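Local coordinates for amino acid ABC transporter, periplasmic amino acid-binding protein (Brucella ovis, PDB 4Z9N), which binds glutathione and probably serves as the periplasmic solute-binding component of an amino acid ABC transporter, at residues D10-S13 and D14-K18; G39-G43 and F44-Y48; L235-A238 and E239-I243. One frame throughout, in Å; residues are numbered along the deposited sequence.

How the contacts relate
In chain order, contact 1 (10-18) comes first, then contact 2 (39-48), then contact 3 (235-243). The first and last are built on helices 11-18 and 222-240, whereas contact 2 is the step from strand 41-42 into helix 44-57. Centres lie about 22 Å apart for the first two, about 28 Å for the first and last, and about 21 Å for the last two. Contacts 2 and 3 touch, CZ of Tyr-48 packing 3.7 Å from CD1 of Leu-235. Contact 1 meets neither directly, but its helix packs on both helix 44-57 and helix 222-240, so segments distant in sequence belong to one packed body. Contact 2 lies nearest the chain's centre and approaches the bound glutathione.

Contact 1. Residues D10-S13 and D14-K18; sequences DTLS and DVKAK
Asp-14 meets Asp-10 at the first turn of helix 11-18: its N donates to Asp-10 O at 3.3 Å. Its carboxylate folds back beside its own backbone N (chi1 -62°), which places OD1 where water 1 can join it to Asp-10 N; the water donates to OD1 at 2.9 Å and accepts from that N. Val-15 follows, with N bonded to Thr-11 O at 2.8 Å. Its CG2 comes close to that same oxygen and touches Thr-11 CG2 at 3.9 Å, a methyl-to-methyl contact between side chains that cross obliquely. Lys-16 N takes Leu-12 O, while the aliphatic part of the lysine passes Leu-12, CD coming 4.1 Å from CG. The chain then bends at chi3 (78°). Ala-17 N continues the series, bonded to Ser-13 O at 2.9 Å. Ala-17 CB lies 3.3 Å from Ser-13 O. Lys-18 N donates in turn to Asp-14 O, and its side chain sends NZ to a salt bridge with Asp-83. Thr-11, Leu-12 and Val-15 are buried against Trp-224 of helix 222-240, and Val-15 also packs on Ile-56 of helix 44-57. Before the helix, Asp-10 OD1 accepts from Ser-13 N at 3.2 Å, the donor standing 66° out of the carboxylate plane. This capping bond satisfies an N-H of the opening turn, and together with the successive i to i+4 bonds it identifies an aspartate N-cap on a short amphipathic alpha-helix.

Contact 2. Residues G39-G43 and F44-Y48; sequences GEWSG and FDVDY
Gly-43 O accepts from Asp-47 N at 2.8 Å and so closes the first turn of helix 44-57 directly after strand 41-42. Gly-43 itself has phi/psi of 138/171°, a region open to glycine because it has no side chain. Val-46 is the side chain turned back onto the strand. With CG1 anti to the valine's backbone N, CG2 falls beside that N and lies 4.0 Å from Trp-41 CB; the two side chains cross at about a right angle. CG1 of Val-46 rests 3.7 Å from Trp-41 O, and CG2 lies against Ser-42 O at 3.6 Å. The valine therefore packs on the strand's peptide groups and on Trp-41 CB, with the indole only grazed at CE3. Phe-65 of strand 63-67 extends this apolar patch, touching Val-46 and meeting the Trp-41 ring with the planes about 35° apart. Asp-47 works on the polar side, its CG 3.4 Å from Gly-43 O. Water 2 is placed to donate to Asp-47 OD2 at 3.0 Å and to Trp-41 O at 3.2 Å, but it has more acceptors in reach than protons, so the bridge may not be complete; Trp-41 O also accepts from Arg-50. Water 3 accepts from Gly-43 N. The other carboxylate oxygen of Asp-47, OD1, is held by Arg-298 and Asn-299, partners that would be expected to favour the charged form of the acid. The side chain of Asp-45, about 8 Å from the bound glutathione, is gripped by Asn-88 N and by the Asn-107 side chain rather than by the strand. The whole is a strand-to-helix junction with glycine at the N-cap, in a family 3 solute-binding protein, close to the ligand pocket.

Contact 3. Residues L235-A238 and E239-I243; sequences LLNA and EEYGI
Ala-238 O is gripped by two N-H groups, Ile-243 N at 2.9 Å and, weakly, Tyr-241 N at 3.2 Å. With Gly-242 N bonded to Glu-239 O, the first of these bonds defines a Schellman motif that ends helix 222-240, Gly-242 being its C-prime residue at a phi of 70°. Tyr-241 N also reaches Asn-237 O at 2.9 Å. The reversal brings Ile-243 back over the last turn, its CB 4.1 Å from Ala-238 CB, an apolar contact that Ile-259 and Leu-262 of helix 257-262 extend. Glu-239 and Glu-240 are extended beyond CG, which carries Glu-239 to a salt bridge with Arg-310 and Glu-240 to one with Lys-210 of the second subunit. Asn-237 OD1 also accepts from that lysine, so the helix end forms part of the subunit interface. Asn-237 and Tyr-241 run alongside each other in the same direction, the amide tilted 57° to the ring; water 4 bridges OD1 and OH. The first torsion of Tyr-241 brings its ring alongside Asn-237, and chi2 near -20° turns one face to Asn-237 O, which sits 3.3 Å over the ring, nearer its CG side than its centre.

Contact 1. Residues D10-S13 and D14-K18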
loop_
_atom_site.group_PDB
_atom_site.type_symbol
_atom_site.label_atom_id
_atom_site.label_comp_id
_atom_site.label_asym_id
_atom_site.label_seq_id
_atom_site.Cartn_x
_atom_site.Cartn_y
_atom_site.Cartn_z
ATOM N N ASP D 10 14.345 12.085 15.964
ATOM C CA ASP D 10 13.471 11.258 16.790
ATOM C C ASP D 10 12.205 12.048 17.125
ATOM O O ASP D 10 12.092 12.644 18.196
ATOM C CB ASP D 10 14.194 10.826 18.068
ATOM C CG ASP D 10 13.472 9.717 18.811
ATOM O OD1 ASP D 10 12.301 9.408 18.485
ATOM O OD2 ASP D 10 14.088 9.158 19.741
ATOM N N THR D 11 11.266 12.064 16.190
ATOM C CA THR D 11 10.041 12.830 16.347
ATOM C C THR D 11 9.183 12.231 17.452
ATOM O O THR D 11 8.552 12.954 18.210
ATOM C CB THR D 11 9.246 12.891 15.017
ATOM O OG1 THR D 11 10.065 13.478 14.001
ATOM C CG2 THR D 11 7.989 13.718 15.160
ATOM N N LEU D 12 9.158 10.904 17.553
ATOM C CA LEU D 12 8.384 10.280 18.623
ATOM C C LEU D 12 8.794 10.836 19.998
ATOM O O LEU D 12 7.944 11.231 20.800
ATOM C CB LEU D 12 8.545 8.762 18.604
ATOM C CG LEU D 12 7.709 8.075 19.685
ATOM C CD1 LEU D 12 6.219 8.374 19.485
ATOM C CD2 LEU D 12 7.965 6.574 19.673
ATOM N N SER D 13 10.095 10.873 20.259
ATOM C CA SER D 13 10.597 11.359 21.542
ATOM C C SER D 13 10.229 12.818 21.789
ATOM O O SER D 13 9.860 13.199 22.904
ATOM C CB SER D 13 12.115 11.189 21.618
ATOM O OG SER D 13 12.617 11.681 22.847
ATOM N N ASP D 14 10.337 13.634 20.746
ATOM C CA ASP D 14 10.020 15.056 20.851
ATOM C C ASP D 14 8.533 15.288 21.074
ATOM O O ASP D 14 8.150 16.181 21.826
ATOM C CB ASP D 14 10.489 15.804 19.601
ATOM C CG ASP D 14 11.993 15.728 19.411
ATOM O OD1 ASP D 14 12.463 15.948 18.276
ATOM O OD2 ASP D 14 12.702 15.444 20.395
ATOM N N VAL D 15 7.705 14.472 20.423
ATOM C CA VAL D 15 6.261 14.530 20.609
ATOM C C VAL D 15 5.889 14.190 22.064
ATOM O O VAL D 15 5.091 14.886 22.688
ATOM C CB VAL D 15 5.541 13.597 19.600
ATOM C CG1 VAL D 15 4.091 13.371 20.016
ATOM C CG2 VAL D 15 5.638 14.179 18.180
ATOM N N LYS D 16 6.475 13.130 22.613
ATOM C CA LYS D 16 6.171 12.769 23.991
ATOM C C LYS D 16 6.678 13.835 24.954
ATOM O O LYS D 16 6.010 14.158 25.928
ATOM C CB LYS D 16 6.758 11.410 24.360
ATOM C CG LYS D 16 6.224 10.280 23.512
ATOM C CD LYS D 16 7.057 9.024 23.648
ATOM C CE LYS D 16 6.732 8.303 24.932
ATOM N NZ LYS D 16 7.878 7.473 25.404
ATOM N N ALA D 17 7.851 14.384 24.662
ATOM C CA ALA D 17 8.429 15.436 25.494
ATOM C C ALA D 17 7.567 16.702 25.541
ATOM O O ALA D 17 7.414 17.297 26.601
ATOM C CB ALA D 17 9.824 15.775 25.010
ATOM N N LYS D 18 7.007 17.134 24.412
ATOM C CA LYS D 18 6.218 18.362 24.446
ATOM C C LYS D 18 4.800 18.051 24.932
ATOM O O LYS D 18 4.090 18.941 25.414
ATOM C CB LYS D 18 6.210 19.061 23.088
ATOM C CG LYS D 18 5.461 18.354 21.992
ATOM C CD LYS D 18 5.694 19.055 20.643
ATOM C CE LYS D 18 4.893 18.371 19.533
ATOM N NZ LYS D 18 5.160 18.949 18.184
HETATM O O HOH W 1 14.573 14.772 16.675
#

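Contact 2. Residues G39-G43 and F44-Y48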
loop_
_atom_site.group_PDB
_atom_site.type_symbol
_atom_site.label_atom_id
_atom_site.label_comp_id
_atom_site.label_asym_id
_atom_site.label_seq_id
_atom_site.Cartn_x
_atom_site.Cartn_y
_atom_site.Cartn_z
ATOM N N GLY D 39 -13.186 26.670 17.574
ATOM C CA GLY D 39 -11.896 26.178 17.138
ATOM C C GLY D 39 -11.659 24.713 17.465
ATOM O O GLY D 39 -10.511 24.252 17.443
ATOM N N GLU D 40 -12.731 23.981 17.760
ATOM C CA GLU D 40 -12.633 22.526 17.946
ATOM C C GLU D 40 -12.731 21.822 16.593
ATOM O O GLU D 40 -13.574 22.170 15.769
ATOM C CB GLU D 40 -13.719 22.016 18.892
ATOM C CG GLU D 40 -13.530 22.497 20.321
ATOM C CD GLU D 40 -12.207 22.029 20.915
ATOM O OE1 GLU D 40 -11.880 20.829 20.764
ATOM O OE2 GLU D 40 -11.480 22.868 21.501
ATOM N N TRP D 41 -11.873 20.833 16.372
ATOM C CA TRP D 41 -11.764 20.208 15.061
ATOM C C TRP D 41 -12.453 18.848 14.979
ATOM O O TRP D 41 -12.432 18.068 15.929
ATOM C CB TRP D 41 -10.287 20.061 14.680
ATOM C CG TRP D 41 -9.640 21.374 14.342
ATOM C CD1 TRP D 41 -9.114 22.292 15.218
ATOM C CD2 TRP D 41 -9.474 21.926 13.033
ATOM N NE1 TRP D 41 -8.621 23.378 14.520
ATOM C CE2 TRP D 41 -8.831 23.175 13.181
ATOM C CE3 TRP D 41 -9.798 21.478 11.744
ATOM C CZ2 TRP D 41 -8.513 23.986 12.085
ATOM C CZ3 TRP D 41 -9.477 22.284 10.658
ATOM C CH2 TRP D 41 -8.848 23.525 10.839
ATOM N N SER D 42 -13.057 18.576 13.826
ATOM C CA SER D 42 -13.616 17.261 13.548
ATOM C C SER D 42 -13.445 16.937 12.067
ATOM O O SER D 42 -13.184 17.828 11.250
ATOM C CB SER D 42 -15.094 17.189 13.940
ATOM O OG SER D 42 -15.879 18.028 13.113
ATOM N N GLY D 43 -13.604 15.662 11.735
ATOM C CA GLY D 43 -13.441 15.190 10.369
ATOM C C GLY D 43 -12.678 13.870 10.259
ATOM O O GLY D 43 -12.109 13.376 11.238
ATOM N N PHE D 44 -12.676 13.304 9.055
ATOM C CA PHE D 44 -12.036 12.015 8.765
ATOM C C PHE D 44 -10.518 12.091 8.978
ATOM O O PHE D 44 -9.943 11.255 9.685
ATOM C CB PHE D 44 -12.362 11.593 7.323
ATOM C CG PHE D 44 -11.796 10.250 6.912
ATOM C CD1 PHE D 44 -12.513 9.081 7.128
ATOM C CD2 PHE D 44 -10.563 10.169 6.266
ATOM C CE1 PHE D 44 -12.003 7.842 6.733
ATOM C CE2 PHE D 44 -10.049 8.924 5.858
ATOM C CZ PHE D 44 -10.776 7.767 6.096
ATOM N N ASP D 45 -9.875 13.094 8.377
ATOM C CA ASP D 45 -8.439 13.273 8.581
ATOM C C ASP D 45 -8.155 13.728 10.014
ATOM O O ASP D 45 -7.155 13.333 10.598
ATOM C CB ASP D 45 -7.851 14.275 7.581
ATOM C CG ASP D 45 -7.611 13.664 6.211
ATOM O OD1 ASP D 45 -7.555 12.418 6.127
ATOM O OD2 ASP D 45 -7.470 14.435 5.222
ATOM N N VAL D 46 -9.029 14.560 10.580
ATOM C CA VAL D 46 -8.871 14.945 11.982
ATOM C C VAL D 46 -8.836 13.714 12.895
ATOM O O VAL D 46 -7.980 13.610 13.784
ATOM C CB VAL D 46 -9.979 15.917 12.419
ATOM C CG1 VAL D 46 -10.088 15.968 13.947
ATOM C CG2 VAL D 46 -9.690 17.317 11.844
ATOM N N ASP D 47 -9.755 12.773 12.679
ATOM C CA ASP D 47 -9.790 11.590 13.538
ATOM C C ASP D 47 -8.514 10.752 13.377
ATOM O O ASP D 47 -8.066 10.098 14.323
ATOM C CB ASP D 47 -11.021 10.710 13.256
ATOM C CG ASP D 47 -12.291 11.233 13.919
ATOM O OD1 ASP D 47 -13.385 10.767 13.533
ATOM O OD2 ASP D 47 -12.204 12.125 14.798
ATOM N N TYR D 48 -7.933 10.761 12.181
ATOM C CA TYR D 48 -6.672 10.052 11.962
ATOM C C TYR D 48 -5.572 10.676 12.823
ATOM O O TYR D 48 -4.753 9.969 13.404
ATOM C CB TYR D 48 -6.274 10.066 10.476
ATOM C CG TYR D 48 -6.427 8.701 9.835
ATOM C CD1 TYR D 48 -7.674 8.250 9.396
ATOM C CD2 TYR D 48 -5.341 7.842 9.717
ATOM C CE1 TYR D 48 -7.825 6.995 8.841
ATOM C CE2 TYR D 48 -5.492 6.564 9.170
ATOM C CZ TYR D 48 -6.737 6.159 8.735
ATOM O OH TYR D 48 -6.883 4.905 8.174
HETATM O O HOH W 2 -12.600 14.829 15.965
HETATM O O HOH W 3 -14.760 13.567 13.746
#

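Contact 3. Residues L235-A238 and E239-I243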
loop_
_atom_site.group_PDB
_atom_site.type_symbol
_atom_site.label_atom_id
_atom_site.label_comp_id
_atom_site.label_asym_id
_atom_site.label_seq_id
_atom_site.Cartn_x
_atom_site.Cartn_y
_atom_site.Cartn_z
ATOM N N LEU D 235 -5.919 0.520 12.686
ATOM C CA LEU D 235 -7.309 0.894 12.421
ATOM C C LEU D 235 -7.965 -0.086 11.445
ATOM O O LEU D 235 -9.130 -0.476 11.621
ATOM C CB LEU D 235 -7.397 2.318 11.864
ATOM C CG LEU D 235 -7.096 3.435 12.871
ATOM C CD1 LEU D 235 -6.944 4.771 12.157
ATOM C CD2 LEU D 235 -8.193 3.504 13.932
ATOM N N LEU D 236 -7.222 -0.455 10.399
ATOM C CA LEU D 236 -7.724 -1.405 9.404
ATOM C C LEU D 236 -7.921 -2.807 9.993
ATOM O O LEU D 236 -8.971 -3.422 9.801
ATOM C CB LEU D 236 -6.778 -1.477 8.209
ATOM C CG LEU D 236 -6.730 -0.206 7.337
ATOM C CD1 LEU D 236 -5.743 -0.357 6.162
ATOM C CD2 LEU D 236 -8.132 0.183 6.817
ATOM N N ASN D 237 -6.903 -3.319 10.690
ATOM C CA ASN D 237 -7.002 -4.657 11.276
ATOM C C ASN D 237 -8.170 -4.747 12.260
ATOM O O ASN D 237 -8.902 -5.743 12.262
ATOM C CB ASN D 237 -5.688 -5.060 11.971
ATOM C CG ASN D 237 -4.693 -5.709 11.019
ATOM O OD1 ASN D 237 -4.793 -6.897 10.713
ATOM N ND2 ASN D 237 -3.730 -4.925 10.539
ATOM N N ALA D 238 -8.344 -3.712 13.078
ATOM C CA ALA D 238 -9.420 -3.702 14.065
ATOM C C ALA D 238 -10.774 -3.808 13.378
ATOM O O ALA D 238 -11.632 -4.585 13.808
ATOM C CB ALA D 238 -9.357 -2.451 14.929
ATOM N N GLU D 239 -10.968 -3.066 12.293
ATOM C CA GLU D 239 -12.250 -3.174 11.601
ATOM C C GLU D 239 -12.417 -4.590 11.052
ATOM O O GLU D 239 -13.475 -5.206 11.222
ATOM C CB GLU D 239 -12.405 -2.157 10.465
ATOM C CG GLU D 239 -13.818 -2.233 9.873
ATOM C CD GLU D 239 -14.033 -1.426 8.613
ATOM O OE1 GLU D 239 -13.045 -0.969 7.986
ATOM O OE2 GLU D 239 -15.222 -1.238 8.257
ATOM N N GLU D 240 -11.372 -5.118 10.420
ATOM C CA GLU D 240 -11.434 -6.473 9.862
ATOM C C GLU D 240 -11.808 -7.521 10.926
ATOM O O GLU D 240 -12.520 -8.502 10.639
ATOM C CB GLU D 240 -10.096 -6.853 9.204
ATOM C CG GLU D 240 -10.173 -8.190 8.451
ATOM C CD GLU D 240 -8.826 -8.662 7.912
ATOM O OE1 GLU D 240 -7.962 -7.807 7.635
ATOM O OE2 GLU D 240 -8.643 -9.895 7.785
ATOM N N TYR D 241 -11.355 -7.304 12.161
ATOM C CA TYR D 241 -11.600 -8.263 13.231
ATOM C C TYR D 241 -12.836 -7.916 14.075
ATOM O O TYR D 241 -13.098 -8.567 15.076
ATOM C CB TYR D 241 -10.374 -8.381 14.145
ATOM C CG TYR D 241 -9.080 -8.830 13.478
ATOM C CD1 TYR D 241 -9.080 -9.490 12.260
ATOM C CD2 TYR D 241 -7.854 -8.600 14.089
ATOM C CE1 TYR D 241 -7.886 -9.908 11.669
ATOM C CE2 TYR D 241 -6.665 -9.013 13.508
ATOM C CZ TYR D 241 -6.685 -9.666 12.297
ATOM O OH TYR D 241 -5.495 -10.073 11.719
ATOM N N GLY D 242 -13.607 -6.919 13.655
ATOM C CA GLY D 242 -14.837 -6.562 14.348
ATOM C C GLY D 242 -14.626 -5.924 15.714
ATOM O O GLY D 242 -15.485 -6.034 16.604
ATOM N N ILE D 243 -13.482 -5.257 15.875
ATOM C CA ILE D 243 -13.151 -4.560 17.110
ATOM C C ILE D 243 -13.545 -3.103 16.967
ATOM O O ILE D 243 -13.076 -2.406 16.054
ATOM C CB ILE D 243 -11.656 -4.685 17.462
ATOM C CG1 ILE D 243 -11.263 -6.151 17.571
ATOM C CG2 ILE D 243 -11.366 -3.979 18.803
ATOM C CD1 ILE D 243 -9.777 -6.370 17.476
HETATM O O HOH W 4 -2.909 -8.764 12.299
#